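Local coordinates for protein RNA-directed RNA polymerase (Infectious pancreatic necrosis virus, PDB 3ZED) that probably copies the viral RNA genome as an RNA-directed RNA polymerase, occurring both free and covalently attached to that RNA, at residues I207-R218 against G426-N437. Residues are numbered along the deposited sequence; the frame is centred on the assembly and turned at random.
Sequences INTPKHEDPDLR and GWTNEDGSPRYN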
ATOM      1  N   ILE B 207       7.373  -3.964  15.186  1.00 40.75           N
ATOM      2  CA  ILE B 207       5.939  -4.129  15.400  1.00 39.42           C
ATOM      3  C   ILE B 207       5.634  -4.426  16.862  1.00 47.50           C
ATOM      4  O   ILE B 207       6.474  -4.963  17.587  1.00 49.23           O
ATOM      5  CB  ILE B 207       5.302  -5.220  14.478  1.00 40.25           C
ATOM      6  CG1 ILE B 207       5.920  -6.639  14.714  1.00 42.34           C
ATOM      7  CG2 ILE B 207       5.298  -4.787  13.005  1.00 37.24           C
ATOM      8  CD1 ILE B 207       5.165  -7.852  14.132  1.00 39.47           C
ATOM      9  N   ASN B 208       4.410  -4.103  17.275  1.00 44.57           N
ATOM     10  CA  ASN B 208       3.888  -4.473  18.583  1.00 46.02           C
ATOM     11  C   ASN B 208       2.902  -5.597  18.378  1.00 49.47           C
ATOM     12  O   ASN B 208       2.551  -5.905  17.234  1.00 46.26           O
ATOM     13  CB  ASN B 208       3.219  -3.282  19.270  1.00 48.96           C
ATOM     14  CG  ASN B 208       4.190  -2.313  19.842  1.00 63.11           C
ATOM     15  OD1 ASN B 208       5.026  -2.668  20.681  1.00 55.80           O
ATOM     16  ND2 ASN B 208       4.084  -1.065  19.417  1.00 53.87           N
ATOM     17  N   THR B 209       2.424  -6.200  19.474  1.00 48.40           N
ATOM     18  CA  THR B 209       1.416  -7.244  19.339  1.00 48.62           C
ATOM     19  C   THR B 209       0.071  -6.561  19.138  1.00 53.22           C
ATOM     20  O   THR B 209      -0.064  -5.414  19.600  1.00 52.83           O
ATOM     21  CB  THR B 209       1.375  -8.140  20.605  1.00 55.45           C
ATOM     22  OG1 THR B 209       0.846  -7.376  21.690  1.00 57.67           O
ATOM     23  CG2 THR B 209       2.724  -8.793  20.954  1.00 48.50           C
ATOM     24  N   PRO B 210      -0.970  -7.225  18.563  1.00 49.04           N
ATOM     25  CA  PRO B 210      -2.309  -6.602  18.579  1.00 48.05           C
ATOM     26  C   PRO B 210      -2.761  -6.360  20.024  1.00 52.60           C
ATOM     27  O   PRO B 210      -2.241  -7.011  20.939  1.00 53.55           O
ATOM     28  CB  PRO B 210      -3.202  -7.658  17.915  1.00 49.69           C
ATOM     29  CG  PRO B 210      -2.256  -8.543  17.150  1.00 54.37           C
ATOM     30  CD  PRO B 210      -1.010  -8.575  17.960  1.00 50.42           C
ATOM     31  N   LYS B 211      -3.713  -5.440  20.244  1.00 49.36           N
ATOM     32  CA  LYS B 211      -4.268  -5.173  21.582  1.00 50.76           C
ATOM     33  C   LYS B 211      -4.725  -6.485  22.240  1.00 56.49           C
ATOM     34  O   LYS B 211      -5.159  -7.392  21.530  1.00 56.07           O
ATOM     35  CB  LYS B 211      -5.462  -4.209  21.482  1.00 52.67           C
ATOM     36  CG  LYS B 211      -5.090  -2.781  21.125  1.00 63.13           C
ATOM     37  CD  LYS B 211      -6.331  -1.947  20.827  1.00 75.06           C
ATOM     38  CE  LYS B 211      -6.297  -0.584  21.489  1.00 97.33           C
ATOM     39  NZ  LYS B 211      -5.297   0.338  20.873  1.00108.08           N
ATOM     40  N   HIS B 212      -4.619  -6.589  23.575  1.00 55.83           N
ATOM     41  CA  HIS B 212      -5.022  -7.789  24.329  1.00 58.26           C
ATOM     42  C   HIS B 212      -6.513  -8.106  24.117  1.00 64.30           C
ATOM     43  O   HIS B 212      -6.874  -9.278  24.046  1.00 64.42           O
ATOM     44  CB  HIS B 212      -4.708  -7.624  25.828  1.00 60.72           C
ATOM     45  CG  HIS B 212      -5.293  -8.700  26.708  1.00 66.62           C
ATOM     46  ND1 HIS B 212      -4.730  -9.967  26.774  1.00 69.37           N
ATOM     47  CD2 HIS B 212      -6.376  -8.666  27.522  1.00 69.02           C
ATOM     48  CE1 HIS B 212      -5.484 -10.657  27.617  1.00 69.94           C
ATOM     49  NE2 HIS B 212      -6.492  -9.922  28.081  1.00 70.61           N
ATOM     50  N   GLU B 213      -7.364  -7.068  24.002  1.00 61.66           N
ATOM     51  CA  GLU B 213      -8.814  -7.217  23.824  1.00 62.21           C
ATOM     52  C   GLU B 213      -9.178  -7.761  22.431  1.00 64.00           C
ATOM     53  O   GLU B 213     -10.248  -8.349  22.283  1.00 64.42           O
ATOM     54  CB  GLU B 213      -9.560  -5.895  24.096  1.00 63.57           C
ATOM     55  CG  GLU B 213      -8.904  -4.648  23.517  1.00 76.81           C
ATOM     56  CD  GLU B 213      -8.018  -3.864  24.469  1.00102.71           C
ATOM     57  OE1 GLU B 213      -7.061  -4.456  25.023  1.00 95.04           O
ATOM     58  OE2 GLU B 213      -8.278  -2.652  24.655  1.00103.91           O
ATOM     59  N   ASP B 214      -8.293  -7.601  21.434  1.00 57.96           N
ATOM     60  CA  ASP B 214      -8.523  -8.090  20.078  1.00 57.63           C
ATOM     61  C   ASP B 214      -8.492  -9.634  20.004  1.00 62.98           C
ATOM     62  O   ASP B 214      -7.632 -10.276  20.626  1.00 62.10           O
ATOM     63  CB  ASP B 214      -7.504  -7.490  19.104  1.00 58.55           C
ATOM     64  CG  ASP B 214      -7.756  -6.033  18.749  1.00 71.82           C
ATOM     65  OD1 ASP B 214      -8.718  -5.435  19.303  1.00 73.92           O
ATOM     66  OD2 ASP B 214      -7.019  -5.499  17.898  1.00 78.51           O
ATOM     67  N   PRO B 215      -9.447 -10.236  19.248  1.00 59.49           N
ATOM     68  CA  PRO B 215      -9.469 -11.694  19.136  1.00 59.65           C
ATOM     69  C   PRO B 215      -8.280 -12.254  18.377  1.00 60.94           C
ATOM     70  O   PRO B 215      -7.740 -11.633  17.467  1.00 59.71           O
ATOM     71  CB  PRO B 215     -10.771 -11.976  18.380  1.00 61.95           C
ATOM     72  CG  PRO B 215     -11.028 -10.737  17.592  1.00 64.83           C
ATOM     73  CD  PRO B 215     -10.526  -9.619  18.445  1.00 60.19           C
ATOM     74  N   ASP B 216      -7.881 -13.450  18.779  1.00 57.55           N
ATOM     75  CA  ASP B 216      -6.833 -14.242  18.170  1.00 55.82           C
ATOM     76  C   ASP B 216      -7.296 -14.732  16.809  1.00 59.56           C
ATOM     77  O   ASP B 216      -8.501 -14.730  16.526  1.00 61.37           O
ATOM     78  CB  ASP B 216      -6.519 -15.449  19.068  1.00 58.55           C
ATOM     79  CG  ASP B 216      -5.892 -15.168  20.416  1.00 61.08           C
ATOM     80  OD1 ASP B 216      -5.376 -14.050  20.612  1.00 58.17           O
ATOM     81  OD2 ASP B 216      -5.865 -16.086  21.255  1.00 74.12           O
ATOM     82  N   LEU B 217      -6.358 -15.187  15.977  1.00 52.51           N
ATOM     83  CA  LEU B 217      -6.677 -15.758  14.674  1.00 50.84           C
ATOM     84  C   LEU B 217      -7.191 -17.187  14.868  1.00 56.04           C
ATOM     85  O   LEU B 217      -6.429 -18.141  14.749  1.00 56.39           O
ATOM     86  CB  LEU B 217      -5.425 -15.718  13.767  1.00 49.26           C
ATOM     87  CG  LEU B 217      -4.901 -14.336  13.407  1.00 51.11           C
ATOM     88  CD1 LEU B 217      -3.544 -14.437  12.695  1.00 49.32           C
ATOM     89  CD2 LEU B 217      -5.948 -13.544  12.633  1.00 51.40           C
ATOM     90  N   ARG B 218      -8.470 -17.340  15.247  1.00 54.09           N
ATOM     91  CA  ARG B 218      -9.025 -18.664  15.519  1.00 56.08           C
ATOM     92  C   ARG B 218     -10.416 -18.870  14.953  1.00 63.99           C
ATOM     93  O   ARG B 218     -10.929 -19.993  15.024  1.00 66.90           O
ATOM     94  CB  ARG B 218      -9.112 -18.924  17.045  1.00 55.50           C
ATOM     95  CG  ARG B 218      -7.818 -18.815  17.826  1.00 55.79           C
ATOM     96  CD  ARG B 218      -8.101 -18.763  19.321  1.00 62.69           C
ATOM     97  NE  ARG B 218      -6.873 -18.579  20.095  1.00 63.15           N
ATOM     98  CZ  ARG B 218      -6.034 -19.556  20.419  1.00 69.55           C
ATOM     99  NH1 ARG B 218      -6.284 -20.802  20.049  1.00 54.91           N
ATOM    100  NH2 ARG B 218      -4.933 -19.292  21.106  1.00 61.11           N
ATOM    101  N   GLY B 426       4.082 -10.631  16.224  1.00 47.71           N
ATOM    102  CA  GLY B 426       2.818  -9.939  16.452  1.00 47.20           C
ATOM    103  C   GLY B 426       1.824 -10.796  17.211  1.00 53.16           C
ATOM    104  O   GLY B 426       1.531 -10.540  18.383  1.00 51.87           O
ATOM    105  N   TRP B 427       1.340 -11.859  16.544  1.00 51.07           N
ATOM    106  CA  TRP B 427       0.342 -12.816  17.026  1.00 51.79           C
ATOM    107  C   TRP B 427       0.937 -13.790  18.042  1.00 57.82           C
ATOM    108  O   TRP B 427       0.861 -15.018  17.878  1.00 58.31           O
ATOM    109  CB  TRP B 427      -0.264 -13.546  15.816  1.00 49.77           C
ATOM    110  CG  TRP B 427      -1.093 -12.613  14.977  1.00 49.30           C
ATOM    111  CD1 TRP B 427      -0.748 -12.054  13.784  1.00 50.19           C
ATOM    112  CD2 TRP B 427      -2.364 -12.051  15.332  1.00 49.45           C
ATOM    113  NE1 TRP B 427      -1.745 -11.218  13.348  1.00 48.69           N
ATOM    114  CE2 TRP B 427      -2.747 -11.191  14.281  1.00 51.77           C
ATOM    115  CE3 TRP B 427      -3.226 -12.204  16.439  1.00 52.05           C
ATOM    116  CZ2 TRP B 427      -3.957 -10.484  14.298  1.00 51.25           C
ATOM    117  CZ3 TRP B 427      -4.411 -11.486  16.467  1.00 53.49           C
ATOM    118  CH2 TRP B 427      -4.778 -10.653  15.399  1.00 52.46           C
ATOM    119  N   THR B 428       1.499 -13.228  19.121  1.00 55.67           N
ATOM    120  CA  THR B 428       2.121 -14.016  20.185  1.00 58.76           C
ATOM    121  C   THR B 428       1.737 -13.458  21.564  1.00 63.92           C
ATOM    122  O   THR B 428       1.727 -12.246  21.753  1.00 63.04           O
ATOM    123  CB  THR B 428       3.666 -14.080  19.984  1.00 65.95           C
ATOM    124  OG1 THR B 428       4.232 -14.977  20.935  1.00 67.68           O
ATOM    125  CG2 THR B 428       4.352 -12.712  20.117  1.00 62.23           C
ATOM    126  N   ASN B 429       1.431 -14.343  22.522  1.00 63.10           N
ATOM    127  CA  ASN B 429       1.132 -13.935  23.905  1.00 63.84           C
ATOM    128  C   ASN B 429       2.453 -13.678  24.640  1.00 69.52           C
ATOM    129  O   ASN B 429       3.515 -14.073  24.139  1.00 70.45           O
ATOM    130  CB  ASN B 429       0.299 -14.998  24.618  1.00 58.75           C
ATOM    131  CG  ASN B 429      -1.108 -15.139  24.098  1.00 68.43           C
ATOM    132  OD1 ASN B 429      -1.878 -14.168  24.051  1.00 66.21           O
ATOM    133  ND2 ASN B 429      -1.499 -16.364  23.750  1.00 54.61           N
ATOM    134  N   GLU B 430       2.398 -13.019  25.811  1.00 66.35           N
ATOM    135  CA  GLU B 430       3.581 -12.709  26.618  1.00 66.90           C
ATOM    136  C   GLU B 430       4.320 -13.981  27.062  1.00 71.88           C
ATOM    137  O   GLU B 430       5.544 -13.970  27.148  1.00 72.81           O
ATOM    138  CB  GLU B 430       3.191 -11.875  27.840  1.00 69.30           C
ATOM    139  CG  GLU B 430       2.544 -10.549  27.469  1.00 80.31           C
ATOM    140  CD  GLU B 430       2.021  -9.740  28.639  1.00115.10           C
ATOM    141  OE1 GLU B 430       1.198 -10.276  29.417  1.00109.80           O
ATOM    142  OE2 GLU B 430       2.435  -8.565  28.778  1.00123.96           O
ATOM    143  N   ASP B 431       3.594 -15.080  27.311  1.00 67.90           N
ATOM    144  CA  ASP B 431       4.225 -16.347  27.715  1.00 69.21           C
ATOM    145  C   ASP B 431       4.867 -17.086  26.508  1.00 71.61           C
ATOM    146  O   ASP B 431       5.520 -18.113  26.698  1.00 72.47           O
ATOM    147  CB  ASP B 431       3.218 -17.268  28.461  1.00 72.08           C
ATOM    148  CG  ASP B 431       2.034 -17.778  27.646  1.00 77.07           C
ATOM    149  OD1 ASP B 431       1.907 -17.389  26.454  1.00 73.50           O
ATOM    150  OD2 ASP B 431       1.217 -18.539  28.200  1.00 79.49           O
ATOM    151  N   GLY B 432       4.689 -16.541  25.297  1.00 65.98           N
ATOM    152  CA  GLY B 432       5.221 -17.091  24.054  1.00 63.75           C
ATOM    153  C   GLY B 432       4.297 -18.052  23.325  1.00 66.01           C
ATOM    154  O   GLY B 432       4.690 -18.624  22.307  1.00 64.45           O
ATOM    155  N   SER B 433       3.066 -18.261  23.851  1.00 63.33           N
ATOM    156  CA  SER B 433       2.079 -19.140  23.217  1.00 62.44           C
ATOM    157  C   SER B 433       1.443 -18.409  22.008  1.00 63.98           C
ATOM    158  O   SER B 433       1.359 -17.165  22.009  1.00 61.41           O
ATOM    159  CB  SER B 433       1.017 -19.610  24.212  1.00 65.67           C
ATOM    160  OG  SER B 433       0.239 -18.535  24.704  1.00 73.15           O
ATOM    161  N   PRO B 434       0.994 -19.156  20.974  1.00 60.00           N
ATOM    162  CA  PRO B 434       0.459 -18.490  19.776  1.00 58.67           C
ATOM    163  C   PRO B 434      -0.956 -17.914  19.928  1.00 61.43           C
ATOM    164  O   PRO B 434      -1.817 -18.525  20.557  1.00 61.36           O
ATOM    165  CB  PRO B 434       0.478 -19.607  18.732  1.00 60.57           C
ATOM    166  CG  PRO B 434       0.321 -20.856  19.513  1.00 66.28           C
ATOM    167  CD  PRO B 434       1.064 -20.619  20.785  1.00 62.52           C
ATOM    168  N   ARG B 435      -1.193 -16.742  19.292  1.00 57.00           N
ATOM    169  CA  ARG B 435      -2.494 -16.064  19.250  1.00 56.59           C
ATOM    170  C   ARG B 435      -3.179 -16.457  17.929  1.00 58.66           C
ATOM    171  O   ARG B 435      -3.704 -15.616  17.198  1.00 56.11           O
ATOM    172  CB  ARG B 435      -2.332 -14.536  19.405  1.00 54.66           C
ATOM    173  CG  ARG B 435      -1.999 -14.101  20.821  1.00 53.70           C
ATOM    174  CD  ARG B 435      -1.962 -12.600  20.996  1.00 50.12           C
ATOM    175  NE  ARG B 435      -3.293 -11.994  20.858  1.00 50.79           N
ATOM    176  CZ  ARG B 435      -3.547 -10.696  21.001  1.00 61.39           C
ATOM    177  NH1 ARG B 435      -2.577  -9.855  21.334  1.00 47.87           N
ATOM    178  NH2 ARG B 435      -4.774 -10.229  20.806  1.00 50.42           N
ATOM    179  N   TYR B 436      -3.125 -17.768  17.629  1.00 54.78           N
ATOM    180  CA  TYR B 436      -3.684 -18.404  16.445  1.00 53.11           C
ATOM    181  C   TYR B 436      -3.779 -19.911  16.659  1.00 57.65           C
ATOM    182  O   TYR B 436      -3.103 -20.464  17.528  1.00 56.53           O
ATOM    183  CB  TYR B 436      -2.850 -18.078  15.181  1.00 52.15           C
ATOM    184  CG  TYR B 436      -1.376 -18.424  15.279  1.00 52.20           C
ATOM    185  CD1 TYR B 436      -0.927 -19.726  15.053  1.00 54.21           C
ATOM    186  CD2 TYR B 436      -0.432 -17.452  15.595  1.00 51.41           C
ATOM    187  CE1 TYR B 436       0.426 -20.050  15.140  1.00 53.16           C
ATOM    188  CE2 TYR B 436       0.922 -17.766  15.695  1.00 52.63           C
ATOM    189  CZ  TYR B 436       1.347 -19.070  15.470  1.00 58.80           C
ATOM    190  OH  TYR B 436       2.680 -19.381  15.569  1.00 54.35           O
ATOM    191  N   ASN B 437      -4.621 -20.570  15.856  1.00 55.15           N
ATOM    192  CA  ASN B 437      -4.807 -22.007  15.883  1.00 56.22           C
ATOM    193  C   ASN B 437      -4.205 -22.632  14.594  1.00 61.71           C
ATOM    194  O   ASN B 437      -3.744 -21.873  13.714  1.00 60.71           O
ATOM    195  CB  ASN B 437      -6.303 -22.348  16.069  1.00 54.48           C
ATOM    196  CG  ASN B 437      -7.290 -21.939  14.992  1.00 59.55           C
ATOM    197  OD1 ASN B 437      -6.963 -21.664  13.832  1.00 51.17           O
ATOM    198  ND2 ASN B 437      -8.557 -22.013  15.339  1.00 52.10           N
TER
HETATM  199  O   HOH W   1      -0.257 -10.259  22.761  1.00 60.49           O
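Lys211 O is gripped by two donors from opposite faces of its carbonyl plane: Arg435 NH2 at 3.0 Å, nearly straight at 167°, and Asp214 N, which closes the type I turn Lys211-Asp214. The Arg435 guanidinium enters this turn edge-on. Its NH1 bonds Pro210 O at 2.9 Å from above the carbonyl plane, NH2 adds a weak bond to Asp214 O, and NE forms a salt bridge with Asp216 OD1 at 2.9 Å. A bend at chi3 (68°) in an otherwise extended chain turns the group toward these acceptors; a water accepting from NH1 and donating to Thr428 O adds a further link. Asp216 OD2 takes Arg218 NE on its anti lone pair, and Arg218 NH1 also bonds Ser751 O. Beside Arg435 CB, the Trp427 indole is clamped between Pro210 CG, 3.6 Å from its six-membered-ring centroid, and Leu217 CD1, 3.6 Å from its five-membered-ring centroid, both within 6° of the normal. A single beta bridge follows, with Leu217 N on Arg435 O (3.0 Å) and Asn437 N on Leu217 O. Asn437 OD1 accepts from Trp440 N, capping helix 438-452. Three sound bonds and one weak one should limit the guanidinium's rotation, joining two palm-family-range loops largely through side-chain-to-carbonyl bonds.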